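Local coordinates for protein lysozyme (PDB 4PJ2) that hydrolyses the beta-1,4 linkages of bacterial peptidoglycan and of chitin-derived oligosaccharides, lysing Gram-positive bacteria, at residues 46-49 with 50-53; 61-64 with 65-69. All blocks are in the same frame, centred on the assembly; numbering follows the deposited sequence.

Contact 1 (46-49 with 50-53); sequences IDCG and RPGS
Ile46 and Arg50 meet where helix 42-47 ends: the chain leaves helical geometry at Cys48 and turns at Gly49 into an irregular loop. Residues 46-53 form one continuous run, and its turn fits a Schellman motif: Gly49 N donates to Ile46 O (3.3 Å) and Arg50 N is directed back to Trp45 O. Gly49, the C-prime residue, adopts phi 95°, where a beta carbon would press on the carbonyl oxygen of Cys48, so the absence of a side chain fits the turn.

The Arg50 side chain runs alongside that of Ile46 in the same direction. The guanidinium is laid over the isoleucine, with Ile46 CG1 3.8 Å from Arg50 NH1 and off-centre toward the rim of the planar group. The second branch joins in, Ile46 CG2 lying 3.9 Å from Arg50 NH1. A bend at chi3 of 108° swings the guanidinium across the isoleucine. An aliphatic branch thus packs on one face of a charged, planar group by van der Waals contact, without a polar bond between the two, at the protein surface.

On the buried side, Cys48 SG packs against the proline ring, 3.4 Å from Pro51 CD and 3.8 Å from Pro51 CG. The sulfur sits between its backbone N and carbonyl carbon (chi1 77°), which brings it to this ring.

Ile46 and Asp47 belong to the substrate-binding residues, and here the Asp47 carboxylate is hydrogen-bonded by Ala27 N and Ser28 OG of the neighbouring chain, a putative exported protein. Cys48 is disulfide-bonded to Cys68, and Pro51 rests on Cys64, Leu67 and Cys68, securing the end of helix 42-47 and the following loop to helix 62-76.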
loop_
_atom_site.group_PDB
_atom_site.type_symbol
_atom_site.label_atom_id
_atom_site.label_comp_id
_atom_site.label_asym_id
_atom_site.label_seq_id
_atom_site.Cartn_x
_atom_site.Cartn_y
_atom_site.Cartn_z
ATOM N N ILE D 46 9.018 1.393 8.637
ATOM C CA ILE D 46 9.233 0.053 9.167
ATOM C C ILE D 46 10.128 -0.744 8.211
ATOM O O ILE D 46 11.115 -1.352 8.624
ATOM C CB ILE D 46 7.887 -0.686 9.405
ATOM C CG1 ILE D 46 7.157 -0.057 10.598
ATOM C CG2 ILE D 46 8.102 -2.187 9.612
ATOM C CD1 ILE D 46 5.711 -0.509 10.767
ATOM N N ASP D 47 9.822 -0.697 6.922
ATOM C CA ASP D 47 10.553 -1.501 5.952
ATOM C C ASP D 47 11.946 -0.942 5.644
ATOM O O ASP D 47 12.812 -1.694 5.197
ATOM C CB ASP D 47 9.773 -1.607 4.652
ATOM C CG ASP D 47 8.603 -2.559 4.738
ATOM O OD1 ASP D 47 8.380 -3.218 5.783
ATOM O OD2 ASP D 47 7.902 -2.666 3.712
ATOM N N CYS D 48 12.177 0.345 5.879
ATOM C CA CYS D 48 13.497 0.920 5.615
ATOM C C CYS D 48 14.430 0.725 6.807
ATOM O O CYS D 48 15.498 1.323 6.870
ATOM C CB CYS D 48 13.397 2.404 5.248
ATOM S SG CYS D 48 13.126 3.515 6.630
ATOM N N GLY D 49 14.017 -0.117 7.750
ATOM C CA GLY D 49 14.877 -0.540 8.840
ATOM C C GLY D 49 14.730 0.251 10.127
ATOM O O GLY D 49 15.555 0.148 11.025
ATOM N N ARG D 50 13.666 1.035 10.219
ATOM C CA ARG D 50 13.371 1.814 11.414
ATOM C C ARG D 50 14.551 2.666 11.878
ATOM O O ARG D 50 14.923 2.636 13.057
ATOM C CB ARG D 50 12.927 0.897 12.553
ATOM C CG ARG D 50 11.689 0.078 12.240
ATOM C CD ARG D 50 11.322 -0.827 13.402
ATOM N NE ARG D 50 10.115 -0.357 14.081
ATOM C CZ ARG D 50 8.934 -0.975 14.068
ATOM N NH1 ARG D 50 8.767 -2.125 13.418
ATOM N NH2 ARG D 50 7.907 -0.437 14.721
ATOM N N PRO D 51 15.153 3.438 10.959
ATOM C CA PRO D 51 16.240 4.303 11.420
ATOM C C PRO D 51 15.752 5.391 12.375
ATOM O O PRO D 51 14.605 5.845 12.310
ATOM C CB PRO D 51 16.776 4.913 10.124
ATOM C CG PRO D 51 15.627 4.890 9.193
ATOM C CD PRO D 51 14.837 3.651 9.536
ATOM N N GLY D 52 16.625 5.797 13.280
ATOM C CA GLY D 52 16.248 6.786 14.263
ATOM C C GLY D 52 15.413 6.192 15.380
ATOM O O GLY D 52 15.294 4.973 15.519
ATOM N N SER D 53 14.805 7.077 16.157
ATOM C CA SER D 53 14.084 6.686 17.357
ATOM C C SER D 53 12.643 6.282 17.072
ATOM O O SER D 53 12.075 5.458 17.783
ATOM C CB SER D 53 14.099 7.847 18.348
ATOM O OG SER D 53 13.599 7.462 19.617
#

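Contact 2 (61-64 with 65-69)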
loop_
_atom_site.group_PDB
_atom_site.type_symbol
_atom_site.label_atom_id
_atom_site.label_comp_id
_atom_site.label_asym_id
_atom_site.label_seq_id
_atom_site.Cartn_x
_atom_site.Cartn_y
_atom_site.Cartn_z
ATOM N N SER D 61 13.654 14.674 10.090
ATOM C CA SER D 61 15.085 14.917 9.916
ATOM C C SER D 61 15.468 14.661 8.469
ATOM O O SER D 61 15.199 13.586 7.948
ATOM C CB SER D 61 15.890 13.988 10.826
ATOM O OG SER D 61 17.234 13.885 10.387
ATOM N N SER D 62 16.087 15.634 7.817
ATOM C CA SER D 62 16.499 15.479 6.425
ATOM C C SER D 62 17.422 14.275 6.295
ATOM O O SER D 62 17.276 13.468 5.374
ATOM C CB SER D 62 17.204 16.742 5.914
ATOM O OG SER D 62 17.478 16.644 4.521
ATOM N N TYR D 63 18.365 14.148 7.226
ATOM C CA TYR D 63 19.298 13.033 7.209
ATOM C C TYR D 63 18.610 11.693 7.443
ATOM O O TYR D 63 18.755 10.769 6.642
ATOM C CB TYR D 63 20.407 13.218 8.249
ATOM C CG TYR D 63 21.320 12.021 8.288
ATOM C CD1 TYR D 63 22.294 11.842 7.318
ATOM C CD2 TYR D 63 21.172 11.038 9.261
ATOM C CE1 TYR D 63 23.118 10.736 7.330
ATOM C CE2 TYR D 63 21.990 9.924 9.281
ATOM C CZ TYR D 63 22.961 9.780 8.313
ATOM O OH TYR D 63 23.783 8.677 8.328
ATOM N N CYS D 64 17.883 11.564 8.545
ATOM C CA CYS D 64 17.252 10.286 8.844
ATOM C C CYS D 64 16.254 9.900 7.765
ATOM O O CYS D 64 16.204 8.738 7.351
ATOM C CB CYS D 64 16.555 10.311 10.196
ATOM S SG CYS D 64 16.005 8.692 10.718
ATOM N N ALA D 65 15.452 10.862 7.312
ATOM C CA ALA D 65 14.444 10.578 6.288
ATOM C C ALA D 65 15.108 10.105 4.999
ATOM O O ALA D 65 14.667 9.134 4.388
ATOM C CB ALA D 65 13.563 11.797 6.026
ATOM N N SER D 66 16.176 10.776 4.587
ATOM C CA SER D 66 16.866 10.360 3.367
ATOM C C SER D 66 17.599 9.026 3.544
ATOM O O SER D 66 17.694 8.255 2.597
ATOM C CB SER D 66 17.814 11.452 2.840
ATOM O OG SER D 66 18.882 11.746 3.734
ATOM N N LEU D 67 18.079 8.741 4.755
ATOM C CA LEU D 67 18.650 7.427 5.047
ATOM C C LEU D 67 17.575 6.368 4.857
ATOM O O LEU D 67 17.827 5.294 4.316
ATOM C CB LEU D 67 19.185 7.355 6.481
ATOM C CG LEU D 67 19.733 5.985 6.902
ATOM C CD1 LEU D 67 20.879 5.549 6.003
ATOM C CD2 LEU D 67 20.174 5.990 8.356
ATOM N N CYS D 68 16.370 6.675 5.312
ATOM C CA CYS D 68 15.260 5.760 5.149
ATOM C C CYS D 68 15.011 5.492 3.664
ATOM O O CYS D 68 14.866 4.341 3.260
ATOM C CB CYS D 68 14.025 6.345 5.835
ATOM S SG CYS D 68 12.562 5.279 5.765
ATOM N N VAL D 69 14.991 6.542 2.847
ATOM C CA VAL D 69 14.828 6.384 1.411
ATOM C C VAL D 69 15.954 5.525 0.829
ATOM O O VAL D 69 15.694 4.599 0.059
ATOM C CB VAL D 69 14.777 7.746 0.688
ATOM C CG1 VAL D 69 14.689 7.552 -0.814
ATOM C CG2 VAL D 69 13.596 8.559 1.181
#
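Ser61 and Ala65 open the helical bonding of 62-76: four i to i+4 backbone bonds join 61-64 to 65-69, from Ala65 N to Ser61 O (2.8 Å) through to Cys68 N and Cys64 O (2.9 Å), and the pattern runs on with Val69 N to Ala65 O. Ser61 is the N-cap: its OG accepts from Cys64 N at 3.0 Å in an almost straight bond (171°), satisfying an amide that has no preceding helical carbonyl.

Ser66 turns its hydroxyl back onto the helix. With chi1 at 64°, OG lies between its own backbone N and carbonyl carbon, 2.9 Å from Ser62 O and 3.1 Å from Tyr63 O; its one proton may serve either carbonyl. The same oxygen also takes part in a hydrogen bond with Ala2 N, which ties the N-terminal segment to this helix.

On the outer flank, the Tyr63 ring reaches the next turn in a loose, oblique contact, Tyr63 CE2 lying 4.4 Å from Leu67 CD2. On the inner flank, Ala65 and Cys68 pack against Ile40 of strand 40-41, and Cys68 also meets Tyr44, a substrate-binding residue. Cys64 and Cys68, one helical turn apart, form disulfides with Cys58 and Cys48. The arrangement is a serine-capped alpha-helical N-terminus, cross-linked by two disulfides to preceding parts of an invertebrate-type lysozyme.

Overall arrangement
Contact 1 closes before contact 2 opens, with helix 55-59 between them in the chain, and their centres lie 10 Å apart on the same side of the molecule's centre. Contact 1 ends helix 42-47, whereas contact 2 begins helix 62-76. Besides the disulfide that ties them covalently, the loop of contact 1 packs on the first turn of the helix in contact 2, where Cys64 SG lies 3.6 Å from Pro51 O and 3.9 Å from Gly52 N. The helix end that carries part of the substrate-binding residues is thereby fixed to the long helix bearing Tyr72, another substrate-binding residue.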